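EmrA (Aquifex aeolicus, PDB 4TKO) serves as the periplasmic adaptor of a major facilitator superfamily multidrug efflux pump, and so probably takes part in carrying xenobiotics out of the cell. Local coordinates at residues Lys30-Tyr35 / Lys50-Tyr55; Glu118-Val123 / Lys152-Glu157. All blocks are in the same frame, centred on the assembly; numbering follows the deposited sequence.

Contact 1: residues Lys30-Tyr35 / Lys50-Tyr55; sequences KVIEVY and KLDPTY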
loop_
_atom_site.group_PDB
_atom_site.type_symbol
_atom_site.label_atom_id
_atom_site.label_comp_id
_atom_site.label_asym_id
_atom_site.label_seq_id
_atom_site.Cartn_x
_atom_site.Cartn_y
_atom_site.Cartn_z
ATOM N N LYS A 30 -7.526 -26.939 -8.465
ATOM C CA LYS A 30 -7.652 -28.104 -9.343
ATOM C C LYS A 30 -6.614 -28.031 -10.443
ATOM O O LYS A 30 -6.573 -27.050 -11.196
ATOM C CB LYS A 30 -9.059 -28.182 -9.968
ATOM C CG LYS A 30 -9.296 -29.441 -10.785
ATOM C CD LYS A 30 -10.660 -29.488 -11.447
ATOM C CE LYS A 30 -11.319 -30.846 -11.261
ATOM N NZ LYS A 30 -12.126 -30.855 -9.986
ATOM N N VAL A 31 -5.764 -29.052 -10.544
ATOM C CA VAL A 31 -4.774 -29.058 -11.617
ATOM C C VAL A 31 -5.471 -29.155 -12.958
ATOM O O VAL A 31 -6.278 -30.063 -13.174
ATOM C CB VAL A 31 -3.798 -30.229 -11.511
ATOM C CG1 VAL A 31 -2.837 -30.191 -12.684
ATOM C CG2 VAL A 31 -3.060 -30.186 -10.200
ATOM N N ILE A 32 -5.172 -28.243 -13.873
ATOM C CA ILE A 32 -5.792 -28.348 -15.197
ATOM C C ILE A 32 -4.817 -28.560 -16.357
ATOM O O ILE A 32 -5.249 -28.865 -17.459
ATOM C CB ILE A 32 -6.644 -27.113 -15.519
ATOM C CG1 ILE A 32 -5.788 -25.855 -15.596
ATOM C CG2 ILE A 32 -7.759 -26.979 -14.525
ATOM C CD1 ILE A 32 -6.589 -24.632 -15.931
ATOM N N GLU A 33 -3.522 -28.406 -16.101
ATOM C CA GLU A 33 -2.492 -28.568 -17.123
ATOM C C GLU A 33 -1.172 -29.013 -16.507
ATOM O O GLU A 33 -0.761 -28.504 -15.463
ATOM C CB GLU A 33 -2.278 -27.269 -17.894
ATOM C CG GLU A 33 -3.498 -26.759 -18.611
ATOM C CD GLU A 33 -3.863 -27.628 -19.796
ATOM O OE1 GLU A 33 -3.046 -28.509 -20.169
ATOM O OE2 GLU A 33 -4.968 -27.432 -20.348
ATOM N N VAL A 34 -0.509 -29.958 -17.162
ATOM C CA VAL A 34 0.822 -30.387 -16.750
ATOM C C VAL A 34 1.810 -30.204 -17.898
ATOM O O VAL A 34 1.680 -30.829 -18.939
ATOM C CB VAL A 34 0.822 -31.847 -16.296
ATOM C CG1 VAL A 34 2.199 -32.238 -15.796
ATOM C CG2 VAL A 34 -0.205 -32.037 -15.204
ATOM N N TYR A 35 2.785 -29.333 -17.713
ATOM C CA TYR A 35 3.669 -28.970 -18.806
ATOM C C TYR A 35 4.949 -29.798 -18.847
ATOM O O TYR A 35 5.643 -29.828 -19.860
ATOM C CB TYR A 35 4.022 -27.491 -18.707
ATOM C CG TYR A 35 2.812 -26.597 -18.742
ATOM C CD1 TYR A 35 1.846 -26.746 -19.727
ATOM C CD2 TYR A 35 2.619 -25.616 -17.781
ATOM C CE1 TYR A 35 0.726 -25.940 -19.757
ATOM C CE2 TYR A 35 1.502 -24.799 -17.811
ATOM C CZ TYR A 35 0.563 -24.963 -18.801
ATOM O OH TYR A 35 -0.551 -24.155 -18.830
ATOM N N LYS A 50 -0.232 -26.070 -13.829
ATOM C CA LYS A 50 -1.096 -24.915 -13.655
ATOM C C LYS A 50 -2.426 -25.305 -13.036
ATOM O O LYS A 50 -2.970 -26.367 -13.342
ATOM C CB LYS A 50 -1.297 -24.225 -15.009
ATOM C CG LYS A 50 -2.353 -23.153 -15.045
ATOM C CD LYS A 50 -3.135 -23.233 -16.356
ATOM C CE LYS A 50 -3.437 -21.843 -16.906
ATOM N NZ LYS A 50 -2.206 -21.193 -17.447
ATOM N N LEU A 51 -2.935 -24.454 -12.148
ATOM C CA LEU A 51 -4.241 -24.675 -11.532
ATOM C C LEU A 51 -5.327 -23.845 -12.219
ATOM O O LEU A 51 -5.051 -22.844 -12.872
ATOM C CB LEU A 51 -4.195 -24.339 -10.049
ATOM C CG LEU A 51 -3.193 -25.099 -9.153
ATOM C CD1 LEU A 51 -3.283 -24.641 -7.701
ATOM C CD2 LEU A 51 -3.395 -26.606 -9.234
ATOM N N ASP A 52 -6.569 -24.283 -12.090
ATOM C CA ASP A 52 -7.714 -23.505 -12.552
ATOM C C ASP A 52 -7.903 -22.257 -11.675
ATOM O O ASP A 52 -8.167 -22.376 -10.480
ATOM C CB ASP A 52 -8.968 -24.379 -12.523
ATOM C CG ASP A 52 -10.231 -23.626 -12.925
ATOM O OD1 ASP A 52 -10.116 -22.618 -13.655
ATOM O OD2 ASP A 52 -11.340 -24.066 -12.526
ATOM N N PRO A 53 -7.783 -21.058 -12.260
ATOM C CA PRO A 53 -7.761 -19.843 -11.437
ATOM C C PRO A 53 -9.100 -19.131 -11.258
ATOM O O PRO A 53 -9.128 -18.117 -10.574
ATOM C CB PRO A 53 -6.821 -18.938 -12.221
ATOM C CG PRO A 53 -7.145 -19.279 -13.648
ATOM C CD PRO A 53 -7.559 -20.742 -13.678
ATOM N N THR A 54 -10.170 -19.624 -11.870
ATOM C CA THR A 54 -11.392 -18.844 -11.945
ATOM C C THR A 54 -11.821 -18.340 -10.561
ATOM O O THR A 54 -12.133 -17.162 -10.392
ATOM C CB THR A 54 -12.540 -19.646 -12.613
ATOM O OG1 THR A 54 -12.642 -20.945 -12.030
ATOM C CG2 THR A 54 -12.265 -19.803 -14.086
ATOM N N TYR A 55 -11.782 -19.214 -9.565
ATOM C CA TYR A 55 -12.176 -18.843 -8.209
ATOM C C TYR A 55 -11.395 -17.651 -7.667
ATOM O O TYR A 55 -11.976 -16.706 -7.152
ATOM C CB TYR A 55 -11.998 -20.025 -7.273
ATOM C CG TYR A 55 -12.454 -19.772 -5.856
ATOM C CD1 TYR A 55 -11.702 -18.994 -4.984
ATOM C CD2 TYR A 55 -13.625 -20.344 -5.379
ATOM C CE1 TYR A 55 -12.122 -18.776 -3.681
ATOM C CE2 TYR A 55 -14.047 -20.135 -4.078
ATOM C CZ TYR A 55 -13.293 -19.351 -3.238
ATOM O OH TYR A 55 -13.726 -19.149 -1.954
#
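The phenol ring of Tyr35 is met obliquely by Lys50, whose CB lies 4.0 Å from CE2 of Tyr35. The lysine chain, bent from chi2 onward, continues past the hydroxyl and brings its NZ to 3.7 Å from Tyr35 OH, a proximity without a hydrogen bond. Lys50 is also the single residue of a classic beta bulge between antiparallel strands 29-34 and 47-51, in the part of the chain assigned to the barrel-sandwich hybrid of membrane fusion proteins. Ile32 and Glu33 both face it. The carbonyl oxygen Lys50 O accepts from Ile32 N at 2.9 Å in the carbonyl plane, and weakly from Glu33 N at 3.5 Å. In return Lys50 N donates to Glu33 O at 3.0 Å from a position 21° out of the plane of the Glu33 carbonyl. A further backbone bond joins Asp52 N to Lys30 O.

Val31 and Leu51, both buried and fittingly apolar, form a non-hydrogen-bonded pair whose side chains diverge at CB, yet Leu51 CD2 comes back to 3.7 Å from Val31 CG2; both side chains also touch Val241 of the neighbouring strand 240-241. Ile32 holds CG1 between its backbone N and carbonyl carbon (chi1 64°), which brings CG1 near Lys50 O and Lys50 CD. Partly exposed Lys50 thus offers its aliphatic chain to Ile32 and Tyr35. Asp52 precedes the turn into helix 54-68, and its OD1 accepts a weak capping bond from Thr54 N. Its CB serves the other strand, lying 3.5 Å from Ile32 CG2.

Contact 2: residues Glu118-Val123 / Lys152-Glu157; sequences EKIKLV and KVLLHE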
loop_
_atom_site.group_PDB
_atom_site.type_symbol
_atom_site.label_atom_id
_atom_site.label_comp_id
_atom_site.label_asym_id
_atom_site.label_seq_id
_atom_site.Cartn_x
_atom_site.Cartn_y
_atom_site.Cartn_z
ATOM N N GLU A 118 -17.598 69.428 19.527
ATOM C CA GLU A 118 -16.687 70.569 19.592
ATOM C C GLU A 118 -17.456 71.873 19.753
ATOM O O GLU A 118 -17.190 72.670 20.662
ATOM C CB GLU A 118 -15.814 70.636 18.341
ATOM C CG GLU A 118 -14.609 69.716 18.387
ATOM C CD GLU A 118 -13.692 70.011 19.564
ATOM O OE1 GLU A 118 -12.565 70.504 19.332
ATOM O OE2 GLU A 118 -14.089 69.740 20.719
ATOM N N LYS A 119 -18.400 72.079 18.844
ATOM C CA LYS A 119 -19.304 73.208 18.896
ATOM C C LYS A 119 -20.023 73.285 20.243
ATOM O O LYS A 119 -20.047 74.340 20.868
ATOM C CB LYS A 119 -20.323 73.121 17.756
ATOM C CG LYS A 119 -19.713 73.321 16.380
ATOM C CD LYS A 119 -20.714 73.052 15.273
ATOM C CE LYS A 119 -20.029 73.129 13.908
ATOM N NZ LYS A 119 -20.972 73.072 12.755
ATOM N N ILE A 120 -20.598 72.177 20.697
ATOM C CA ILE A 120 -21.330 72.198 21.956
ATOM C C ILE A 120 -20.458 72.681 23.109
ATOM O O ILE A 120 -20.947 73.315 24.035
ATOM C CB ILE A 120 -21.908 70.821 22.314
ATOM C CG1 ILE A 120 -23.181 70.549 21.513
ATOM C CG2 ILE A 120 -22.246 70.752 23.791
ATOM C CD1 ILE A 120 -23.846 69.227 21.875
ATOM N N LYS A 121 -19.165 72.398 23.052
ATOM C CA LYS A 121 -18.273 72.824 24.126
ATOM C C LYS A 121 -18.210 74.348 24.185
ATOM O O LYS A 121 -18.267 74.937 25.263
ATOM C CB LYS A 121 -16.873 72.231 23.943
ATOM C CG LYS A 121 -16.522 71.196 25.001
ATOM C CD LYS A 121 -15.140 70.605 24.779
ATOM C CE LYS A 121 -15.054 69.860 23.456
ATOM N NZ LYS A 121 -13.666 69.403 23.141
ATOM N N LEU A 122 -18.114 74.971 23.015
ATOM C CA LEU A 122 -18.029 76.421 22.900
ATOM C C LEU A 122 -19.326 77.103 23.306
ATOM O O LEU A 122 -19.333 77.950 24.200
ATOM C CB LEU A 122 -17.666 76.825 21.469
ATOM C CG LEU A 122 -16.224 76.479 21.100
ATOM C CD1 LEU A 122 -15.831 77.057 19.741
ATOM C CD2 LEU A 122 -15.268 76.937 22.207
ATOM N N VAL A 123 -20.413 76.744 22.628
ATOM C CA VAL A 123 -21.734 77.275 22.935
ATOM C C VAL A 123 -22.148 77.057 24.401
ATOM O O VAL A 123 -22.915 77.846 24.943
ATOM C CB VAL A 123 -22.807 76.659 22.016
ATOM C CG1 VAL A 123 -24.189 76.995 22.523
ATOM C CG2 VAL A 123 -22.641 77.155 20.585
ATOM N N LYS A 152 -29.735 74.178 22.063
ATOM C CA LYS A 152 -30.739 73.130 22.031
ATOM C C LYS A 152 -30.631 72.377 20.707
ATOM O O LYS A 152 -30.626 71.141 20.681
ATOM C CB LYS A 152 -32.145 73.714 22.234
ATOM C CG LYS A 152 -32.526 73.912 23.709
ATOM C CD LYS A 152 -33.783 74.767 23.838
ATOM C CE LYS A 152 -34.481 74.577 25.195
ATOM N NZ LYS A 152 -33.620 74.843 26.387
ATOM N N VAL A 153 -30.524 73.129 19.616
ATOM C CA VAL A 153 -30.349 72.544 18.292
ATOM C C VAL A 153 -29.159 71.588 18.264
ATOM O O VAL A 153 -29.311 70.407 17.958
ATOM C CB VAL A 153 -30.148 73.626 17.220
ATOM C CG1 VAL A 153 -29.737 72.993 15.893
ATOM C CG2 VAL A 153 -31.411 74.459 17.076
ATOM N N LEU A 154 -27.982 72.105 18.594
ATOM C CA LEU A 154 -26.776 71.291 18.674
ATOM C C LEU A 154 -26.939 70.081 19.605
ATOM O O LEU A 154 -26.337 69.038 19.377
ATOM C CB LEU A 154 -25.590 72.143 19.142
ATOM C CG LEU A 154 -24.673 72.773 18.087
ATOM C CD1 LEU A 154 -25.461 73.581 17.079
ATOM C CD2 LEU A 154 -23.600 73.644 18.746
ATOM N N LEU A 155 -27.745 70.214 20.653
ATOM C CA LEU A 155 -27.828 69.157 21.654
ATOM C C LEU A 155 -28.692 67.997 21.189
ATOM O O LEU A 155 -28.460 66.847 21.577
ATOM C CB LEU A 155 -28.363 69.693 22.982
ATOM C CG LEU A 155 -27.306 69.942 24.063
ATOM C CD1 LEU A 155 -27.945 70.197 25.414
ATOM C CD2 LEU A 155 -26.320 68.786 24.154
ATOM N N HIS A 156 -29.691 68.296 20.367
ATOM C CA HIS A 156 -30.598 67.256 19.901
ATOM C C HIS A 156 -30.251 66.872 18.462
ATOM O O HIS A 156 -30.856 65.973 17.879
ATOM C CB HIS A 156 -32.065 67.699 20.049
ATOM C CG HIS A 156 -32.722 68.109 18.769
ATOM N ND1 HIS A 156 -32.652 69.395 18.273
ATOM C CD2 HIS A 156 -33.486 67.412 17.895
ATOM C CE1 HIS A 156 -33.332 69.466 17.143
ATOM N NE2 HIS A 156 -33.847 68.273 16.890
ATOM N N GLU A 157 -29.251 67.539 17.900
ATOM C CA GLU A 157 -28.631 67.044 16.682
ATOM C C GLU A 157 -27.413 66.219 17.091
ATOM O O GLU A 157 -26.700 65.670 16.253
ATOM C CB GLU A 157 -28.255 68.190 15.737
ATOM C CG GLU A 157 -26.763 68.431 15.574
ATOM C CD GLU A 157 -26.443 69.425 14.464
ATOM O OE1 GLU A 157 -27.231 70.382 14.263
ATOM O OE2 GLU A 157 -25.402 69.242 13.787
#
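Ile120 turns CG1 beside its backbone N, opposite the carbonyl carbon (chi1 -79°), and an extended chi2 of -177° then carries CD1 onward to Leu154 and Leu155. The two segments belong to helices 102-135 and 141-156, parts of the two arms of an antiparallel helical hairpin, and both lie in predicted coiled coil. The short segments run at 148° to each other with axes 9.8 Å apart. Aliphatic groups make up most of the interface, though Ile120 CD1 also lies against Leu154 O.

Leu154 occupies its middle. Its CB bond is directed at the other helix, and CD2 lies 3.5 Å from Lys119 CB and 4.1 Å from Val123 CG2, so one methyl bridges a full turn of the partner. Ile120 and Leu154 lie side by side, pointing opposite ways, with Ile120 CG1 3.7 Å from Leu154 CB. Leucine suits this place because its forked end can touch several neighbours; beta-branched Val123 keeps its methyls close to the helix surface and also meets Asn150 and Leu151, one turn earlier on helix 141-156.

Lys119 contributes its CB to the apolar seam while its extended chain carries the amine away to the surface; there NZ has the opposite charge of Glu157 nearby, not in contact. Ile120 is buried, which suits a purely hydrocarbon side chain. It is set roughly perpendicular to Leu155, CD1 of Ile120 meeting CD2 of Leu155 at 3.4 Å.

Starting from the N terminus, the chain first closes at contact 1, where segment 50-55 returns to segment 30-35 after 14 intervening residues, among them strand 41-42 and the start of strand 47-51. It then leaves the beta region through helix 54-68 and climbs the long helical hairpin. Contact 2 closes the second loop, joining helix 102-135 to helix 141-156 across 28 mostly helical residues. The loops follow one another, neither nested nor crossed; the contacts lie on opposite sides of the chain's centre, their own centres about 105 Å apart. Contact 1 thus ties strands at the hairpin's base, and contact 2 pairs the arms near its far end.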